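OR486 (Synthetic construct, PDB 4R80) is a de novo designed protein built to adopt the cystatin fold, a single helix packed on an antiparallel beta sheet, with no natural function assigned. Local coordinates at residues K16-E21 against F66-I71; R9-V14 against N38-E43. One frame throughout, in Å; residues are numbered along the deposited sequence.

Interaction 1: residues K16-E21 against F66-I71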
ATOM      1  N   LYS A  16      -1.084  -3.157   2.508  1.00 13.08           N
ATOM      2  CA  LYS A  16      -0.300  -3.217   3.736  1.00 13.08           C
ATOM      3  C   LYS A  16       0.146  -4.640   4.060  1.00 15.11           C
ATOM      4  O   LYS A  16       1.277  -4.858   4.494  1.00 11.88           O
ATOM      5  CB  LYS A  16      -1.088  -2.626   4.906  1.00 13.38           C
ATOM      6  CG  LYS A  16      -0.313  -2.561   6.211  1.00 18.77           C
ATOM      7  CD  LYS A  16      -1.168  -1.980   7.325  1.00 18.67           C
ATOM      8  CE  LYS A  16      -0.451  -2.040   8.661  1.00 19.68           C
ATOM      9  NZ  LYS A  16      -1.364  -1.703   9.786  1.00 35.90           N
ATOM     10  N   GLU A  17      -0.743  -5.604   3.844  1.00 12.44           N
ATOM     11  CA  GLU A  17      -0.413  -7.008   4.060  1.00 17.90           C
ATOM     12  C   GLU A  17       0.696  -7.425   3.105  1.00 16.95           C
ATOM     13  O   GLU A  17       1.571  -8.216   3.456  1.00 14.28           O
ATOM     14  CB  GLU A  17      -1.647  -7.894   3.876  1.00 16.10           C
ATOM     15  CG  GLU A  17      -1.389  -9.382   4.088  1.00 17.22           C
ATOM     16  CD  GLU A  17      -0.905  -9.706   5.491  1.00 20.04           C
ATOM     17  OE1 GLU A  17      -1.364  -9.053   6.452  1.00 22.27           O
ATOM     18  OE2 GLU A  17      -0.061 -10.615   5.632  1.00 24.17           O
ATOM     19  N   LYS A  18       0.649  -6.886   1.887  1.00 10.73           N
ATOM     20  CA  LYS A  18       1.694  -7.115   0.901  1.00 17.12           C
ATOM     21  C   LYS A  18       3.055  -6.608   1.373  1.00 18.84           C
ATOM     22  O   LYS A  18       4.073  -7.268   1.189  1.00 17.74           O
ATOM     23  CB  LYS A  18       1.329  -6.463  -0.434  1.00 20.56           C
ATOM     24  CG  LYS A  18       2.408  -6.596  -1.495  1.00 24.81           C
ATOM     25  CD  LYS A  18       2.688  -8.046  -1.826  1.00 21.94           C
ATOM     26  CE  LYS A  18       3.358  -8.178  -3.179  1.00 26.24           C
ATOM     27  NZ  LYS A  18       3.874  -9.554  -3.406  1.00 35.24           N
ATOM     28  N   ILE A  19       3.065  -5.425   1.986  1.00 10.98           N
ATOM     29  CA  ILE A  19       4.304  -4.848   2.493  1.00 15.03           C
ATOM     30  C   ILE A  19       4.809  -5.593   3.727  1.00 17.93           C
ATOM     31  O   ILE A  19       6.015  -5.792   3.890  1.00 17.62           O
ATOM     32  CB  ILE A  19       4.135  -3.347   2.810  1.00 13.57           C
ATOM     33  CG1 ILE A  19       3.642  -2.597   1.572  1.00 19.73           C
ATOM     34  CG2 ILE A  19       5.443  -2.749   3.297  1.00 17.53           C
ATOM     35  CD1 ILE A  19       4.495  -2.823   0.345  1.00 15.94           C
ATOM     36  N   LEU A  20       3.886  -6.015   4.586  1.00 20.64           N
ATOM     37  CA  LEU A  20       4.238  -6.760   5.792  1.00 22.53           C
ATOM     38  C   LEU A  20       4.912  -8.093   5.469  1.00 21.26           C
ATOM     39  O   LEU A  20       5.839  -8.512   6.162  1.00 31.42           O
ATOM     40  CB  LEU A  20       2.997  -7.000   6.657  1.00 13.93           C
ATOM     41  CG  LEU A  20       2.446  -5.798   7.428  1.00 20.76           C
ATOM     42  CD1 LEU A  20       1.067  -6.113   7.991  1.00 21.35           C
ATOM     43  CD2 LEU A  20       3.396  -5.378   8.538  1.00 20.61           C
ATOM     44  N   GLU A  21       4.439  -8.754   4.419  1.00 12.02           N
ATOM     45  CA  GLU A  21       5.005 -10.032   3.994  1.00 28.59           C
ATOM     46  C   GLU A  21       6.437  -9.879   3.490  1.00 23.32           C
ATOM     47  O   GLU A  21       7.303 -10.702   3.787  1.00 27.77           O
ATOM     48  CB  GLU A  21       4.127 -10.687   2.926  1.00 23.90           C
ATOM     49  CG  GLU A  21       2.804 -11.213   3.461  1.00 38.66           C
ATOM     50  CD  GLU A  21       1.897 -11.740   2.366  1.00 42.11           C
ATOM     51  OE1 GLU A  21       2.204 -11.513   1.178  1.00 45.50           O
ATOM     52  OE2 GLU A  21       0.876 -12.381   2.697  1.00 50.32           O
ATOM     53  N   PHE A  66      -9.256  -7.232  -5.264  1.00 23.25           N
ATOM     54  CA  PHE A  66      -8.269  -6.166  -5.167  1.00 19.46           C
ATOM     55  C   PHE A  66      -6.858  -6.733  -5.245  1.00 17.36           C
ATOM     56  O   PHE A  66      -6.382  -7.380  -4.312  1.00 20.60           O
ATOM     57  CB  PHE A  66      -8.463  -5.372  -3.876  1.00 14.39           C
ATOM     58  CG  PHE A  66      -9.658  -4.461  -3.901  1.00 22.62           C
ATOM     59  CD1 PHE A  66     -10.906  -4.925  -3.523  1.00 25.12           C
ATOM     60  CD2 PHE A  66      -9.532  -3.145  -4.311  1.00 19.52           C
ATOM     61  CE1 PHE A  66     -12.009  -4.090  -3.549  1.00 23.89           C
ATOM     62  CE2 PHE A  66     -10.630  -2.305  -4.338  1.00 24.80           C
ATOM     63  CZ  PHE A  66     -11.869  -2.778  -3.957  1.00 22.02           C
ATOM     64  N   THR A  67      -6.196  -6.482  -6.369  1.00 13.66           N
ATOM     65  CA  THR A  67      -4.893  -7.071  -6.640  1.00 18.34           C
ATOM     66  C   THR A  67      -3.815  -6.003  -6.777  1.00 11.24           C
ATOM     67  O   THR A  67      -4.010  -4.990  -7.449  1.00 10.12           O
ATOM     68  CB  THR A  67      -4.926  -7.923  -7.926  1.00 22.80           C
ATOM     69  OG1 THR A  67      -6.042  -8.821  -7.883  1.00 16.69           O
ATOM     70  CG2 THR A  67      -3.639  -8.723  -8.077  1.00 20.29           C
ATOM     71  N   VAL A  68      -2.679  -6.235  -6.130  1.00 11.29           N
ATOM     72  CA  VAL A  68      -1.522  -5.365  -6.274  1.00 12.92           C
ATOM     73  C   VAL A  68      -0.980  -5.499  -7.692  1.00 11.98           C
ATOM     74  O   VAL A  68      -0.842  -6.609  -8.200  1.00 22.19           O
ATOM     75  CB  VAL A  68      -0.419  -5.744  -5.269  1.00 20.44           C
ATOM     76  CG1 VAL A  68       0.852  -4.951  -5.538  1.00 14.64           C
ATOM     77  CG2 VAL A  68      -0.903  -5.521  -3.843  1.00 17.87           C
ATOM     78  N   LYS A  69      -0.691  -4.371  -8.335  1.00 16.35           N
ATOM     79  CA  LYS A  69      -0.197  -4.390  -9.709  1.00 17.71           C
ATOM     80  C   LYS A  69       1.177  -3.738  -9.839  1.00 17.46           C
ATOM     81  O   LYS A  69       1.971  -4.124 -10.696  1.00 20.65           O
ATOM     82  CB  LYS A  69      -1.199  -3.722 -10.659  1.00 17.28           C
ATOM     83  CG  LYS A  69      -2.411  -4.584 -10.990  1.00 21.56           C
ATOM     84  CD  LYS A  69      -2.075  -5.665 -12.011  1.00 22.92           C
ATOM     85  CE  LYS A  69      -2.184  -5.138 -13.437  1.00 37.92           C
ATOM     86  NZ  LYS A  69      -1.886  -6.190 -14.453  1.00 34.92           N
ATOM     87  N   ARG A  70       1.459  -2.762  -8.980  1.00 20.53           N
ATOM     88  CA  ARG A  70       2.740  -2.057  -9.019  1.00 23.00           C
ATOM     89  C   ARG A  70       3.221  -1.648  -7.625  1.00 17.98           C
ATOM     90  O   ARG A  70       2.446  -1.144  -6.811  1.00 20.35           O
ATOM     91  CB  ARG A  70       2.660  -0.832  -9.939  1.00 27.52           C
ATOM     92  CG  ARG A  70       2.632  -1.163 -11.429  1.00 35.85           C
ATOM     93  CD  ARG A  70       2.551   0.091 -12.281  1.00 45.34           C
ATOM     94  NE  ARG A  70       3.695   0.971 -12.064  1.00 47.72           N
ATOM     95  CZ  ARG A  70       4.761   1.023 -12.858  1.00 63.53           C
ATOM     96  NH1 ARG A  70       4.828   0.247 -13.932  1.00 60.29           N
ATOM     97  NH2 ARG A  70       5.754   1.856 -12.579  1.00 48.64           N
ATOM     98  N   ILE A  71       4.504  -1.873  -7.359  1.00 20.30           N
ATOM     99  CA  ILE A  71       5.116  -1.497  -6.087  1.00 22.11           C
ATOM    100  C   ILE A  71       6.389  -0.688  -6.314  1.00 18.50           C
ATOM    101  O   ILE A  71       7.298  -1.135  -7.014  1.00 21.08           O
ATOM    102  CB  ILE A  71       5.476  -2.736  -5.245  1.00 22.15           C
ATOM    103  CG1 ILE A  71       4.242  -3.606  -5.006  1.00 14.90           C
ATOM    104  CG2 ILE A  71       6.103  -2.320  -3.922  1.00 25.61           C
ATOM    105  CD1 ILE A  71       4.535  -4.871  -4.237  1.00 22.34           C
TER
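In this designed cystatin fold, where one helix lies across a four-stranded antiparallel sheet, K18 of helix 4-22 meets V68 and I71 of the edge strand 65-76. K18 makes the close contacts from the helix side with its aliphatic stem. CG stands anti to the backbone N (chi1 177°), and a bend at chi2 (61°) turns the chain before it runs on nearly extended through CD and CE. The base of the side chain rests on V68, with K18 CB 4.2 Å from V68 CG2. Farther out, the lysine crosses the I71 side chain obliquely, and I71 CD1 lies against both CG and CE of K18.

V68 and I71 are three residues apart yet both start their side chains toward the helix. A classic beta bulge explains this: K69 and R70 both face E58 on strand 51-62, and the additional residue restores the inward direction at I71. V68 also packs on V14 and V57, while I19, next to K18, turns to I55, L44 and I46 of the inner strands. No hydrogen bond joins the two segments, and the tightest approach is made by methylene and methyl, K18 CE to I71 CD1 at 3.7 Å.

Interaction 2: residues R9-V14 against N38-E43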
ATOM      1  N   ARG A   9     -10.487   1.012   2.013  1.00 10.74           N
ATOM      2  CA  ARG A   9     -10.109   0.216   3.174  1.00 17.60           C
ATOM      3  C   ARG A   9      -9.527  -1.138   2.772  1.00 14.92           C
ATOM      4  O   ARG A   9      -8.484  -1.550   3.285  1.00  8.90           O
ATOM      5  CB  ARG A   9     -11.301   0.053   4.123  1.00 21.09           C
ATOM      6  CG  ARG A   9     -10.996  -0.731   5.387  1.00 27.78           C
ATOM      7  CD  ARG A   9     -12.269  -1.284   6.007  1.00 26.00           C
ATOM      8  NE  ARG A   9     -12.915  -2.272   5.151  1.00 34.55           N
ATOM      9  CZ  ARG A   9     -12.582  -3.558   5.108  1.00 43.72           C
ATOM     10  NH1 ARG A   9     -11.601  -4.019   5.872  1.00 40.25           N
ATOM     11  NH2 ARG A   9     -13.230  -4.384   4.298  1.00 40.71           N
ATOM     12  N   ARG A  10     -10.199  -1.820   1.851  1.00 14.08           N
ATOM     13  CA  ARG A  10      -9.737  -3.113   1.358  1.00 14.69           C
ATOM     14  C   ARG A  10      -8.407  -2.990   0.611  1.00 11.68           C
ATOM     15  O   ARG A  10      -7.491  -3.789   0.816  1.00 12.65           O
ATOM     16  CB  ARG A  10     -10.799  -3.756   0.461  1.00 18.24           C
ATOM     17  CG  ARG A  10     -12.063  -4.183   1.193  1.00 17.57           C
ATOM     18  CD  ARG A  10     -13.116  -4.730   0.232  1.00 17.44           C
ATOM     19  NE  ARG A  10     -12.654  -5.893  -0.522  1.00 21.95           N
ATOM     20  CZ  ARG A  10     -13.387  -6.531  -1.428  1.00 24.65           C
ATOM     21  NH1 ARG A  10     -14.619  -6.127  -1.704  1.00 24.72           N
ATOM     22  NH2 ARG A  10     -12.874  -7.574  -2.069  1.00 21.79           N
ATOM     23  N   ALA A  11      -8.305  -1.978  -0.247  1.00  9.90           N
ATOM     24  CA  ALA A  11      -7.095  -1.767  -1.035  1.00 18.91           C
ATOM     25  C   ALA A  11      -5.915  -1.451  -0.131  1.00 15.03           C
ATOM     26  O   ALA A  11      -4.798  -1.900  -0.382  1.00 12.19           O
ATOM     27  CB  ALA A  11      -7.300  -0.649  -2.047  1.00 15.11           C
ATOM     28  N   LYS A  12      -6.169  -0.685   0.924  1.00  7.37           N
ATOM     29  CA  LYS A  12      -5.119  -0.338   1.874  1.00 13.14           C
ATOM     30  C   LYS A  12      -4.630  -1.573   2.622  1.00 14.33           C
ATOM     31  O   LYS A  12      -3.430  -1.734   2.851  1.00 11.73           O
ATOM     32  CB  LYS A  12      -5.610   0.709   2.875  1.00 12.35           C
ATOM     33  CG  LYS A  12      -4.533   1.176   3.845  1.00 22.32           C
ATOM     34  CD  LYS A  12      -5.091   2.117   4.900  1.00 34.72           C
ATOM     35  CE  LYS A  12      -5.818   1.349   5.991  1.00 32.92           C
ATOM     36  NZ  LYS A  12      -4.893   0.437   6.721  1.00 33.62           N
ATOM     37  N   GLN A  13      -5.561  -2.446   2.996  1.00 12.02           N
ATOM     38  CA  GLN A  13      -5.220  -3.659   3.730  1.00 15.49           C
ATOM     39  C   GLN A  13      -4.520  -4.691   2.850  1.00 12.04           C
ATOM     40  O   GLN A  13      -3.613  -5.389   3.306  1.00 14.24           O
ATOM     41  CB  GLN A  13      -6.470  -4.269   4.368  1.00 18.78           C
ATOM     42  CG  GLN A  13      -7.053  -3.434   5.497  1.00 24.78           C
ATOM     43  CD  GLN A  13      -8.277  -4.070   6.125  1.00 28.44           C
ATOM     44  OE1 GLN A  13      -8.713  -5.145   5.712  1.00 44.53           O
ATOM     45  NE2 GLN A  13      -8.838  -3.407   7.128  1.00 16.03           N
ATOM     46  N   VAL A  14      -4.932  -4.777   1.589  1.00 10.69           N
ATOM     47  CA  VAL A  14      -4.277  -5.659   0.631  1.00 12.61           C
ATOM     48  C   VAL A  14      -2.856  -5.163   0.420  1.00 12.43           C
ATOM     49  O   VAL A  14      -1.903  -5.943   0.381  1.00 15.82           O
ATOM     50  CB  VAL A  14      -5.021  -5.683  -0.721  1.00 10.36           C
ATOM     51  CG1 VAL A  14      -4.148  -6.298  -1.808  1.00 13.75           C
ATOM     52  CG2 VAL A  14      -6.333  -6.440  -0.594  1.00 15.35           C
ATOM     53  N   ASN A  38     -10.777   2.561 -10.999  1.00 21.31           N
ATOM     54  CA  ASN A  38     -10.668   1.259 -10.349  1.00 22.32           C
ATOM     55  C   ASN A  38      -9.258   1.018  -9.820  1.00 24.08           C
ATOM     56  O   ASN A  38      -8.915  -0.089  -9.404  1.00 16.42           O
ATOM     57  CB  ASN A  38     -11.089   0.132 -11.295  1.00 18.53           C
ATOM     58  CG  ASN A  38     -12.572   0.167 -11.618  1.00 30.99           C
ATOM     59  OD1 ASN A  38     -13.389   0.576 -10.793  1.00 43.76           O
ATOM     60  ND2 ASN A  38     -12.924  -0.267 -12.822  1.00 29.18           N
ATOM     61  N   THR A  39      -8.440   2.066  -9.848  1.00 21.10           N
ATOM     62  CA  THR A  39      -7.069   1.982  -9.364  1.00 21.20           C
ATOM     63  C   THR A  39      -6.908   2.781  -8.075  1.00 22.77           C
ATOM     64  O   THR A  39      -7.270   3.955  -8.016  1.00 14.04           O
ATOM     65  CB  THR A  39      -6.077   2.518 -10.414  1.00 27.68           C
ATOM     66  OG1 THR A  39      -6.083   1.661 -11.562  1.00 45.20           O
ATOM     67  CG2 THR A  39      -4.669   2.590  -9.840  1.00 22.24           C
ATOM     68  N   ILE A  40      -6.369   2.141  -7.044  1.00 17.80           N
ATOM     69  CA  ILE A  40      -6.124   2.820  -5.777  1.00 19.47           C
ATOM     70  C   ILE A  40      -4.639   2.841  -5.419  1.00 11.46           C
ATOM     71  O   ILE A  40      -3.961   1.815  -5.450  1.00 13.43           O
ATOM     72  CB  ILE A  40      -6.940   2.192  -4.629  1.00 14.16           C
ATOM     73  CG1 ILE A  40      -8.406   2.045  -5.044  1.00 14.60           C
ATOM     74  CG2 ILE A  40      -6.844   3.045  -3.375  1.00 12.40           C
ATOM     75  CD1 ILE A  40      -9.339   1.697  -3.910  1.00 17.15           C
ATOM     76  N   ARG A  41      -4.146   4.026  -5.075  1.00 11.02           N
ATOM     77  CA  ARG A  41      -2.740   4.214  -4.744  1.00 13.88           C
ATOM     78  C   ARG A  41      -2.549   4.368  -3.242  1.00 12.89           C
ATOM     79  O   ARG A  41      -3.103   5.277  -2.626  1.00 12.55           O
ATOM     80  CB  ARG A  41      -2.168   5.427  -5.480  1.00 16.81           C
ATOM     81  CG  ARG A  41      -2.064   5.250  -6.986  1.00 27.86           C
ATOM     82  CD  ARG A  41      -1.457   6.478  -7.643  1.00 32.62           C
ATOM     83  NE  ARG A  41      -1.247   6.289  -9.076  1.00 39.80           N
ATOM     84  CZ  ARG A  41      -2.141   6.596 -10.009  1.00 53.12           C
ATOM     85  NH1 ARG A  41      -3.313   7.110  -9.664  1.00 40.03           N
ATOM     86  NH2 ARG A  41      -1.863   6.389 -11.290  1.00 49.75           N
ATOM     87  N   VAL A  42      -1.768   3.466  -2.657  1.00  9.53           N
ATOM     88  CA  VAL A  42      -1.529   3.478  -1.220  1.00 11.36           C
ATOM     89  C   VAL A  42      -0.068   3.798  -0.923  1.00 12.46           C
ATOM     90  O   VAL A  42       0.840   3.097  -1.369  1.00 10.76           O
ATOM     91  CB  VAL A  42      -1.895   2.129  -0.575  1.00 16.45           C
ATOM     92  CG1 VAL A  42      -1.703   2.194   0.931  1.00  6.95           C
ATOM     93  CG2 VAL A  42      -3.325   1.747  -0.922  1.00  9.34           C
ATOM     94  N   GLU A  43       0.146   4.875  -0.175  1.00 14.96           N
ATOM     95  CA  GLU A  43       1.483   5.307   0.203  1.00 15.29           C
ATOM     96  C   GLU A  43       1.802   4.833   1.616  1.00 11.07           C
ATOM     97  O   GLU A  43       1.066   5.126   2.558  1.00 15.45           O
ATOM     98  CB  GLU A  43       1.564   6.832   0.127  1.00 11.66           C
ATOM     99  CG  GLU A  43       1.296   7.383  -1.264  1.00 24.83           C
ATOM    100  CD  GLU A  43       1.256   8.897  -1.298  1.00 43.69           C
ATOM    101  OE1 GLU A  43       1.938   9.534  -0.468  1.00 41.20           O
ATOM    102  OE2 GLU A  43       0.523   9.452  -2.145  1.00 39.41           O
TER
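A11 packs its methyl on I40, the small side chain of the helix residue set against the branched one of the strand residue. A11 CB sits 3.6 Å from I40 CD1. The same A11 CB is 3.9 Å from I40 CB, so the alanine methyl is applied to the flank of the isoleucine and not merely to its end. The I40 torsion accounts for this: CG1 is anti to the carbonyl carbon (chi1 -49°) and CG2 is anti to the backbone N, and both branches lie close to the same methyl. V42 has an equal share in the contact and meets the backbone of the helix itself. Its CG2 is 3.9 Å from K12 CA and 4.0 Å from A11 O, while V42 CG1 lies 4.2 Å from K12 CG, the two side chains crossing at about a right angle.

Helix 9-14 and strand 39-43 cross at -52°, their axes approaching to 8.6 Å. Beyond the first shell, V33 and V30 of strand 28-36 flank the pair, V33 touching I40 and K12, and V30 touching V42 and K12. V59 and F66 also pack on A11, and V57 on V42. Backbone hydrogen bonds between I40 and V59 and between V42 and V57 fix the strand against its neighbour 51-62, and thereby set the two inward side chains under the helix.

The K12 chain bends at chi3 and chi4 and its end leads away from the strand. No hydrogen bond crosses between the segments, and the contact is largely apolar: the small A11 methyl is consistent with the close approach of the helix to the strand, and the lysine contributes its CA and CG while its ammonium is carried away from the strand.

How the interactions relate
Both contacts draw on helix 4-22 and the same face of the antiparallel sheet, their centres about 9 Å apart. The helix segments come first, 9-14 then 16-21, and their partners follow in the same order, 38-43 then 66-71, so the contacts alternate along the chain. Interaction 2 reaches an inner strand and is buried, whereas interaction 1 reaches an outermost strand and lies at the surface. They meet directly, with F66 packed on R10 and the F66 carbonyl oxygen against V14 CG1. The helix thus covers the sheet from an inner strand to one border strand, as a second layer on one face.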